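Local coordinates for protein O-methyltransferase (Coxiella burnetii, PDB 3TR6) that probably transfers a methyl group from S-adenosylmethionine to an oxygen of an acceptor molecule, and is found with S-adenosyl-L-homocysteine and a nickel ion bound, at residues E159-L164 / G168-D173; N7-L10 / E14-Q17; G179-E184 / Q192-F197; E35-S40 / T102-E107. All coordinates share one frame; numbering follows the deposited sequence.

Contact 1: E159-L164 / G168-D173; sequences ESLKLL and GLIAVD. With NI (nickel (II) ion), chain B.
Ser-160 opens the contact with its methylene: CB lies 3.9 Å from CD1 of Ile-170, while its hydroxyl bonds to the carbonyl of Tyr-156 one turn earlier in the helix. Leu-161 grazes the same methyl from another side, its CG 4.1 Å from Ile-170 CD1, and the two side chains meet at about a right angle. Leu-164, just beyond the helix, and Ile-170 bury the largest shares of the contact. Leu-164 CD1 sits 3.4 Å from Ile-170 CG1 and 3.6 Å from the backbone N of Leu-169, so one methyl covers both side chain and main chain of strand 168-173. Ile-170 can meet all three residues because CG1 stands anti to its carbonyl carbon (chi1 -64°), carrying CD1 toward the helix. Strand 141-146 flanks this apolar layer through Ile-144 and Ile-146. Farther along segment 168-173, Asp-173 takes no part in the packing but binds the nickel ion through OD2 at 2.5 Å; Asp-147 is a second ligand, and OD1 is held by Gln-52. With parallel strands 141-146 and 168-173 joined through helix 153-163, this is the beta-alpha-beta crossover of a Rossmann-like methyltransferase, with a metal-site aspartate close to the end of its second strand.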
# COMPACT_ATOMS: atom_id res chain seq x y z
N GLU A 159 20.42 4.68 7.77
CA GLU A 159 21.24 4.84 6.57
C GLU A 159 20.37 5.04 5.34
O GLU A 159 20.72 5.80 4.44
CB GLU A 159 22.15 3.62 6.39
CG GLU A 159 23.19 3.46 7.48
CD GLU A 159 24.29 4.50 7.40
OE1 GLU A 159 25.29 4.25 6.69
OE2 GLU A 159 24.16 5.57 8.04
N SER A 160 19.23 4.35 5.30
CA SER A 160 18.32 4.43 4.17
C SER A 160 17.69 5.81 4.04
O SER A 160 17.36 6.25 2.94
CB SER A 160 17.24 3.35 4.25
OG SER A 160 17.79 2.07 4.01
N LEU A 161 17.51 6.50 5.17
CA LEU A 161 17.01 7.86 5.14
C LEU A 161 17.99 8.79 4.44
O LEU A 161 17.60 9.61 3.61
CB LEU A 161 16.72 8.37 6.56
CG LEU A 161 15.30 8.19 7.07
CD1 LEU A 161 15.15 8.80 8.45
CD2 LEU A 161 14.32 8.82 6.10
N LYS A 162 19.26 8.66 4.78
CA LYS A 162 20.30 9.49 4.18
C LYS A 162 20.36 9.29 2.67
O LYS A 162 20.56 10.24 1.91
CB LYS A 162 21.67 9.17 4.80
CG LYS A 162 21.78 9.44 6.29
CD LYS A 162 23.15 9.00 6.81
CE LYS A 162 23.38 9.43 8.25
NZ LYS A 162 22.52 8.69 9.22
N LEU A 163 20.16 8.05 2.24
CA LEU A 163 20.30 7.68 0.83
C LEU A 163 19.06 7.97 -0.01
O LEU A 163 19.12 7.96 -1.24
CB LEU A 163 20.67 6.20 0.71
CG LEU A 163 22.10 5.81 1.09
CD1 LEU A 163 22.17 4.36 1.53
CD2 LEU A 163 23.06 6.08 -0.07
N LEU A 164 17.94 8.23 0.66
CA LEU A 164 16.69 8.46 -0.05
C LEU A 164 16.55 9.90 -0.52
O LEU A 164 16.91 10.83 0.19
CB LEU A 164 15.49 8.11 0.83
CG LEU A 164 15.10 6.63 0.96
CD1 LEU A 164 13.84 6.52 1.79
CD2 LEU A 164 14.91 5.99 -0.40
N GLY A 168 11.35 9.84 -1.15
CA GLY A 168 11.76 8.46 -1.30
C GLY A 168 11.04 7.56 -0.31
O GLY A 168 10.43 8.05 0.65
N LEU A 169 11.11 6.25 -0.53
CA LEU A 169 10.34 5.31 0.28
C LEU A 169 11.17 4.19 0.91
O LEU A 169 11.92 3.50 0.22
CB LEU A 169 9.20 4.71 -0.54
CG LEU A 169 8.24 3.81 0.24
CD1 LEU A 169 7.44 4.62 1.24
CD2 LEU A 169 7.32 3.04 -0.70
N ILE A 170 11.02 4.02 2.22
CA ILE A 170 11.58 2.86 2.92
C ILE A 170 10.48 1.82 3.15
O ILE A 170 9.41 2.14 3.66
CB ILE A 170 12.15 3.23 4.30
CG1 ILE A 170 13.34 4.18 4.15
CG2 ILE A 170 12.57 1.98 5.04
CD1 ILE A 170 13.82 4.73 5.46
N ALA A 171 10.76 0.58 2.77
CA ALA A 171 9.86 -0.53 3.08
C ALA A 171 10.57 -1.50 4.02
O ALA A 171 11.67 -1.97 3.73
CB ALA A 171 9.42 -1.23 1.81
N VAL A 172 9.94 -1.80 5.15
CA VAL A 172 10.53 -2.70 6.14
C VAL A 172 9.64 -3.92 6.37
O VAL A 172 8.47 -3.78 6.70
CB VAL A 172 10.77 -1.98 7.48
CG1 VAL A 172 11.44 -2.92 8.48
CG2 VAL A 172 11.61 -0.73 7.27
N ASP A 173 10.21 -5.10 6.20
CA ASP A 173 9.47 -6.34 6.39
C ASP A 173 9.61 -6.85 7.83
O ASP A 173 10.49 -6.42 8.57
CB ASP A 173 9.95 -7.41 5.41
CG ASP A 173 9.07 -8.64 5.40
OD1 ASP A 173 7.96 -8.60 5.98
OD2 ASP A 173 9.48 -9.66 4.80
NI NI B . 11.34 -11.22 5.38

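Contact 2: N7-L10 / E14-Q17; sequences NTTL and ELYQ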
# COMPACT_ATOMS: atom_id res chain seq x y z
N ASN A 7 -11.90 -1.59 13.18
CA ASN A 7 -12.37 -0.90 11.97
C ASN A 7 -11.80 -1.49 10.68
O ASN A 7 -11.99 -0.94 9.60
CB ASN A 7 -12.01 0.59 12.03
CG ASN A 7 -13.01 1.40 12.83
OD1 ASN A 7 -14.22 1.23 12.69
ND2 ASN A 7 -12.50 2.28 13.69
N THR A 8 -11.09 -2.61 10.81
CA THR A 8 -10.56 -3.32 9.65
C THR A 8 -11.07 -4.75 9.64
O THR A 8 -11.12 -5.40 10.67
CB THR A 8 -9.02 -3.33 9.64
OG1 THR A 8 -8.53 -2.05 9.26
CG2 THR A 8 -8.49 -4.37 8.67
N THR A 9 -11.48 -5.23 8.47
CA THR A 9 -11.86 -6.62 8.34
C THR A 9 -10.64 -7.53 8.51
O THR A 9 -9.75 -7.57 7.66
CB THR A 9 -12.51 -6.88 6.98
OG1 THR A 9 -13.74 -6.14 6.90
CG2 THR A 9 -12.80 -8.36 6.79
N LEU A 10 -10.61 -8.25 9.63
CA LEU A 10 -9.48 -9.12 9.94
C LEU A 10 -9.49 -10.36 9.05
O LEU A 10 -10.55 -10.87 8.69
CB LEU A 10 -9.51 -9.52 11.42
CG LEU A 10 -9.67 -8.38 12.42
CD1 LEU A 10 -9.61 -8.90 13.85
CD2 LEU A 10 -8.61 -7.30 12.20
N GLU A 14 -9.75 -18.47 5.73
CA GLU A 14 -10.70 -18.51 4.62
C GLU A 14 -10.59 -17.25 3.77
O GLU A 14 -10.39 -17.33 2.55
CB GLU A 14 -12.14 -18.65 5.15
CG GLU A 14 -12.47 -20.02 5.73
CD GLU A 14 -11.74 -20.31 7.05
OE1 GLU A 14 -11.61 -19.39 7.88
OE2 GLU A 14 -11.31 -21.47 7.25
N LEU A 15 -10.72 -16.10 4.41
CA LEU A 15 -10.67 -14.82 3.71
C LEU A 15 -9.31 -14.60 3.06
O LEU A 15 -9.21 -14.11 1.94
CB LEU A 15 -11.02 -13.68 4.66
CG LEU A 15 -11.36 -12.33 4.03
CD1 LEU A 15 -12.45 -12.49 2.98
CD2 LEU A 15 -11.77 -11.33 5.09
N TYR A 16 -8.25 -14.98 3.78
CA TYR A 16 -6.89 -14.85 3.25
C TYR A 16 -6.74 -15.58 1.92
O TYR A 16 -6.18 -15.04 0.97
CB TYR A 16 -5.86 -15.37 4.26
CG TYR A 16 -4.47 -15.52 3.68
CD1 TYR A 16 -3.66 -14.42 3.46
CD2 TYR A 16 -3.97 -16.78 3.35
CE1 TYR A 16 -2.39 -14.55 2.93
CE2 TYR A 16 -2.70 -16.92 2.82
CZ TYR A 16 -1.91 -15.81 2.61
OH TYR A 16 -0.65 -15.96 2.09
N GLN A 17 -7.24 -16.81 1.86
CA GLN A 17 -7.14 -17.60 0.64
C GLN A 17 -7.93 -16.97 -0.50
O GLN A 17 -7.49 -16.98 -1.65
CB GLN A 17 -7.62 -19.04 0.88
CG GLN A 17 -6.66 -19.86 1.72
CD GLN A 17 -5.29 -19.99 1.08
OE1 GLN A 17 -5.15 -19.85 -0.14
NE2 GLN A 17 -4.28 -20.24 1.90
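The backbones approach most closely between Leu-10 and Leu-15, whose CA atoms are 8.5 Å apart, as the irregular segment 7-10 leads into helix 13-21. This is an extended N-terminal arm whose last residues touch the first turn of the helix that follows, and the 79 Å² buried between the segments marks a light contact. Leu-15 does the work from the helix side. With CG anti to the backbone N (chi1 -165°), its branch extends toward the arm and presents CD2 to the methyl of Thr-9, CG2 to CD2 measuring 3.6 Å. The touch is methyl on methyl, and the two side chains cross at about a right angle. Thr-9 is two-sided: the methyl serves this apolar contact, while OG1 bonds to Asp-216 of the second subunit. Two earlier residues of the arm also reach the second subunit, Thr-8 OG1 bonding to Glu-51 and Asn-7 N to Tyr-16 OH of that subunit. Near the start of the helix, Thr-12 OG1 accepts a hydrogen bond from the backbone N of Leu-15, tying the turn to the connection between the segments. The same CD2 of Leu-15 also lies 3.8 Å from the carbonyl oxygen of Leu-10.

Contact 3: G179-E184 / Q192-F197; sequences GQVADE and QLIRLF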
# COMPACT_ATOMS: atom_id res chain seq x y z
N GLY A 179 3.27 -11.97 15.18
CA GLY A 179 2.40 -11.65 16.30
C GLY A 179 3.13 -11.42 17.61
O GLY A 179 2.61 -10.76 18.51
N GLN A 180 4.35 -11.96 17.72
CA GLN A 180 5.13 -11.87 18.95
C GLN A 180 5.29 -10.44 19.43
O GLN A 180 5.50 -10.19 20.62
CB GLN A 180 6.53 -12.46 18.73
CG GLN A 180 6.57 -13.96 18.52
CD GLN A 180 7.99 -14.47 18.42
OE1 GLN A 180 8.82 -14.22 19.30
NE2 GLN A 180 8.29 -15.17 17.33
N VAL A 181 5.21 -9.50 18.50
CA VAL A 181 5.53 -8.11 18.78
C VAL A 181 4.47 -7.47 19.68
O VAL A 181 4.74 -6.50 20.38
CB VAL A 181 5.70 -7.32 17.46
CG1 VAL A 181 4.35 -7.02 16.82
CG2 VAL A 181 6.49 -6.04 17.69
N ALA A 182 3.27 -8.04 19.67
CA ALA A 182 2.18 -7.54 20.49
C ALA A 182 2.25 -8.09 21.91
O ALA A 182 1.57 -7.60 22.82
CB ALA A 182 0.84 -7.87 19.86
N ASP A 183 3.07 -9.11 22.10
CA ASP A 183 3.28 -9.71 23.42
C ASP A 183 4.43 -9.01 24.14
O ASP A 183 5.59 -9.39 23.99
CB ASP A 183 3.56 -11.20 23.29
CG ASP A 183 3.76 -11.88 24.63
OD1 ASP A 183 3.28 -11.33 25.65
OD2 ASP A 183 4.38 -12.96 24.67
N GLU A 184 4.10 -8.00 24.93
CA GLU A 184 5.09 -7.17 25.61
C GLU A 184 6.03 -7.99 26.50
O GLU A 184 7.11 -7.53 26.88
CB GLU A 184 4.40 -6.09 26.44
CG GLU A 184 5.34 -5.06 27.04
CD GLU A 184 4.63 -4.10 27.98
OE1 GLU A 184 4.47 -2.92 27.62
OE2 GLU A 184 4.23 -4.54 29.08
N GLN A 192 12.31 -7.31 21.37
CA GLN A 192 12.42 -6.01 22.01
C GLN A 192 12.99 -4.95 21.07
O GLN A 192 12.64 -3.78 21.16
CB GLN A 192 13.25 -6.11 23.29
CG GLN A 192 12.50 -6.71 24.48
CD GLN A 192 11.40 -5.81 24.99
OE1 GLN A 192 10.21 -6.11 24.86
NE2 GLN A 192 11.78 -4.68 25.59
N LEU A 193 13.87 -5.37 20.17
CA LEU A 193 14.45 -4.46 19.18
C LEU A 193 13.40 -3.95 18.20
O LEU A 193 13.40 -2.77 17.84
CB LEU A 193 15.59 -5.13 18.41
CG LEU A 193 16.98 -5.06 19.04
CD1 LEU A 193 18.02 -5.48 18.03
CD2 LEU A 193 17.26 -3.66 19.56
N ILE A 194 12.51 -4.84 17.77
CA ILE A 194 11.48 -4.49 16.80
C ILE A 194 10.35 -3.68 17.45
O ILE A 194 9.78 -2.79 16.82
CB ILE A 194 10.91 -5.73 16.10
CG1 ILE A 194 12.00 -6.40 15.27
CG2 ILE A 194 9.73 -5.36 15.22
CD1 ILE A 194 12.77 -5.43 14.40
N ARG A 195 10.04 -3.99 18.70
CA ARG A 195 9.06 -3.21 19.44
C ARG A 195 9.59 -1.79 19.63
O ARG A 195 8.86 -0.82 19.47
CB ARG A 195 8.74 -3.86 20.79
CG ARG A 195 7.78 -5.03 20.69
CD ARG A 195 7.47 -5.63 22.06
NE ARG A 195 7.11 -4.60 23.03
CZ ARG A 195 5.88 -4.13 23.21
NH1 ARG A 195 4.88 -4.61 22.49
NH2 ARG A 195 5.65 -3.19 24.12
N LEU A 196 10.87 -1.69 19.97
CA LEU A 196 11.51 -0.39 20.13
C LEU A 196 11.54 0.35 18.80
O LEU A 196 11.36 1.57 18.76
CB LEU A 196 12.93 -0.57 20.68
CG LEU A 196 13.64 0.69 21.16
CD1 LEU A 196 12.89 1.31 22.34
CD2 LEU A 196 15.08 0.38 21.55
N PHE A 197 11.78 -0.38 17.72
CA PHE A 197 11.88 0.20 16.39
C PHE A 197 10.55 0.73 15.86
O PHE A 197 10.48 1.82 15.30
CB PHE A 197 12.46 -0.82 15.40
CG PHE A 197 12.43 -0.36 13.96
CD1 PHE A 197 13.44 0.44 13.45
CD2 PHE A 197 11.39 -0.73 13.13
CE1 PHE A 197 13.41 0.86 12.13
CE2 PHE A 197 11.35 -0.31 11.81
CZ PHE A 197 12.36 0.49 11.31
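Arg-195 and Val-181 form the centre of this contact: NH1 donates to the carbonyl oxygen of Val-181 at 2.8 Å, with an N-H...O angle of 160°. The acceptor lies in the guanidinium plane, only 2° out of it, and the donor approaches nearly along the C=O axis, so direction and distance agree on a well-formed bond. The arginine chain reaches it by bending at chi3 (49°), which turns the guanidinium so that its edge meets the Val-181 carbonyl. Its aliphatic part is used as well, CG packing 3.4 Å from CG2 of Val-181. That methyl also meets Ile-194, with 4.1 Å between the two CG2 atoms.

Glu-184 comes over one face of the guanidinium, its CG 3.5 Å from Arg-195 NH2. The carboxylate and guanidinium planes are close to perpendicular, and the salt bridge from OE1 to NH2 is long at 3.7 Å; with Glu-184 poorly ordered, it is the weaker of the two polar links. Farther out, Val-181 lies in the 3-10 turn 180-182, held by backbone bonds from Ala-182 N to Gly-179 O and from Asp-183 N to Gln-180 O, consistent with a fixed carbonyl direction. Tyr-18 of the second subunit packs on Val-181, Ala-182 and Arg-195. The arrangement ties the loop after strand 168-173 to helix 189-203, the helical connection that precedes the antiparallel strands 207-212 and 218-223 of the class I methyltransferase fold.

Contact 4: E35-S40 / T102-E107; sequences EETTRS and TALAKE
Two helices on the cofactor-binding half of the Rossmann-like domain meet where Leu-104 of helix 99-111 lies against Glu-36 of helix 28-40. Their nearest CA atoms, those of Thr-37 and Leu-104, are 8.8 Å apart, and about half of the 108 Å² buried is on the leucine. Its CG stands anti to the backbone N (chi1 -176°), which sends both methyls across the gap. CD2 touches the aliphatic CG of Glu-36 at 3.8 Å, and CD1 lies 4.1 Å from its carboxyl carbon CD. Thr-37 adds only a marginal approach; its hydroxyl bonds instead to the carbonyl of Leu-33 and to Thr-75.

The carboxylate lies alongside the leucine and is held by polar partners. OE1 forms a salt bridge with Arg-39 NH2 at 3.5 Å, and OE2 is hydrogen-bonded to Tyr-108 OH, so each oxygen has a polar partner. Glu-107 OE2 stands 5.5 Å from Glu-36 OE2; the arginine would be expected to offset that like charge in part. The carbonyl oxygen of Glu-36 is gripped twice from within its own helix, by Ser-40 N at 2.9 Å and by Ser-40 OG at 3.1 Å, the donors coming from opposite faces of the carbonyl plane. Since helix 99-111 joins parallel strands 91-96 and 118-122, the contact packs an N-terminal helix against the crossover helix of a beta-alpha-beta unit in this fold.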
# COMPACT_ATOMS: atom_id res chain seq x y z
N GLU A 35 9.67 -22.55 -5.36
CA GLU A 35 9.60 -24.00 -5.31
C GLU A 35 11.01 -24.55 -5.11
O GLU A 35 11.22 -25.48 -4.33
CB GLU A 35 8.99 -24.57 -6.59
CG GLU A 35 7.50 -24.33 -6.73
CD GLU A 35 6.70 -24.87 -5.55
OE1 GLU A 35 6.05 -24.06 -4.85
OE2 GLU A 35 6.73 -26.10 -5.32
N GLU A 36 11.97 -23.97 -5.82
CA GLU A 36 13.36 -24.39 -5.70
C GLU A 36 13.98 -23.96 -4.38
O GLU A 36 14.78 -24.70 -3.79
CB GLU A 36 14.19 -23.86 -6.87
CG GLU A 36 15.69 -23.99 -6.65
CD GLU A 36 16.42 -24.50 -7.88
OE1 GLU A 36 17.52 -25.07 -7.71
OE2 GLU A 36 15.91 -24.32 -9.01
N THR A 37 13.62 -22.78 -3.90
CA THR A 37 14.14 -22.30 -2.63
C THR A 37 13.65 -23.20 -1.50
O THR A 37 14.39 -23.51 -0.57
CB THR A 37 13.74 -20.84 -2.35
OG1 THR A 37 14.28 -20.00 -3.38
CG2 THR A 37 14.28 -20.38 -1.01
N THR A 38 12.39 -23.62 -1.59
CA THR A 38 11.81 -24.52 -0.60
C THR A 38 12.52 -25.86 -0.63
O THR A 38 12.81 -26.46 0.42
CB THR A 38 10.31 -24.76 -0.86
OG1 THR A 38 9.57 -23.57 -0.54
CG2 THR A 38 9.79 -25.91 -0.01
N ARG A 39 12.81 -26.33 -1.83
CA ARG A 39 13.43 -27.63 -2.04
C ARG A 39 14.90 -27.67 -1.59
O ARG A 39 15.36 -28.70 -1.09
CB ARG A 39 13.32 -28.03 -3.51
CG ARG A 39 14.03 -29.32 -3.86
CD ARG A 39 13.63 -29.82 -5.24
NE ARG A 39 13.90 -28.83 -6.29
CZ ARG A 39 15.10 -28.58 -6.80
NH1 ARG A 39 16.17 -29.23 -6.35
NH2 ARG A 39 15.24 -27.67 -7.76
N SER A 40 15.61 -26.56 -1.75
CA SER A 40 17.06 -26.56 -1.57
C SER A 40 17.56 -25.86 -0.31
O SER A 40 18.72 -26.04 0.08
CB SER A 40 17.74 -25.93 -2.79
OG SER A 40 17.27 -26.51 -4.00
N THR A 102 22.80 -16.31 -3.08
CA THR A 102 22.91 -15.27 -4.09
C THR A 102 23.29 -15.84 -5.45
O THR A 102 22.97 -15.26 -6.49
CB THR A 102 23.90 -14.16 -3.69
OG1 THR A 102 25.17 -14.74 -3.38
CG2 THR A 102 23.39 -13.40 -2.48
N ALA A 103 23.98 -16.98 -5.45
CA ALA A 103 24.35 -17.64 -6.69
C ALA A 103 23.10 -18.09 -7.44
O ALA A 103 23.01 -17.96 -8.66
CB ALA A 103 25.26 -18.82 -6.42
N LEU A 104 22.13 -18.62 -6.70
CA LEU A 104 20.86 -19.01 -7.28
C LEU A 104 20.09 -17.78 -7.74
O LEU A 104 19.46 -17.78 -8.79
CB LEU A 104 20.03 -19.81 -6.27
CG LEU A 104 18.70 -20.36 -6.80
CD1 LEU A 104 18.93 -21.25 -8.01
CD2 LEU A 104 17.96 -21.11 -5.70
N ALA A 105 20.16 -16.72 -6.93
CA ALA A 105 19.57 -15.43 -7.30
C ALA A 105 20.08 -14.95 -8.66
O ALA A 105 19.28 -14.67 -9.55
CB ALA A 105 19.85 -14.40 -6.22
N LYS A 106 21.40 -14.84 -8.80
CA LYS A 106 22.00 -14.45 -10.08
C LYS A 106 21.41 -15.26 -11.21
O LYS A 106 21.04 -14.72 -12.25
CB LYS A 106 23.52 -14.69 -10.06
CG LYS A 106 24.34 -13.65 -9.34
CD LYS A 106 25.80 -14.07 -9.31
CE LYS A 106 26.65 -13.06 -8.55
NZ LYS A 106 28.01 -13.60 -8.25
N GLU A 107 21.34 -16.57 -11.00
CA GLU A 107 20.88 -17.50 -12.01
C GLU A 107 19.48 -17.13 -12.48
O GLU A 107 19.21 -17.06 -13.67
CB GLU A 107 20.90 -18.92 -11.44
CG GLU A 107 20.79 -20.03 -12.46
CD GLU A 107 20.89 -21.40 -11.80
OE1 GLU A 107 21.86 -21.63 -11.03
OE2 GLU A 107 19.99 -22.22 -12.05

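Contacts 1 and 4 lie on opposite sides of the chain's centre, 26 Å apart between centres. The side chain of Thr-37 in contact 4 is about 7 Å from S-adenosyl-L-homocysteine, that of Ser-160 in contact 1 about 12 Å. Contact 1 alone holds a nickel ligand. It also touches contact 3, where Val-172 CG1 meets Phe-197 CE2 at 4.2 Å, and the side chain of Ile-194 in contact 3 is about 11 Å from the nickel ion. Contact 2 lies away from the annotated sites, 29 Å from contact 1 between centres, yet shares with contact 3 a place at the dimer interface.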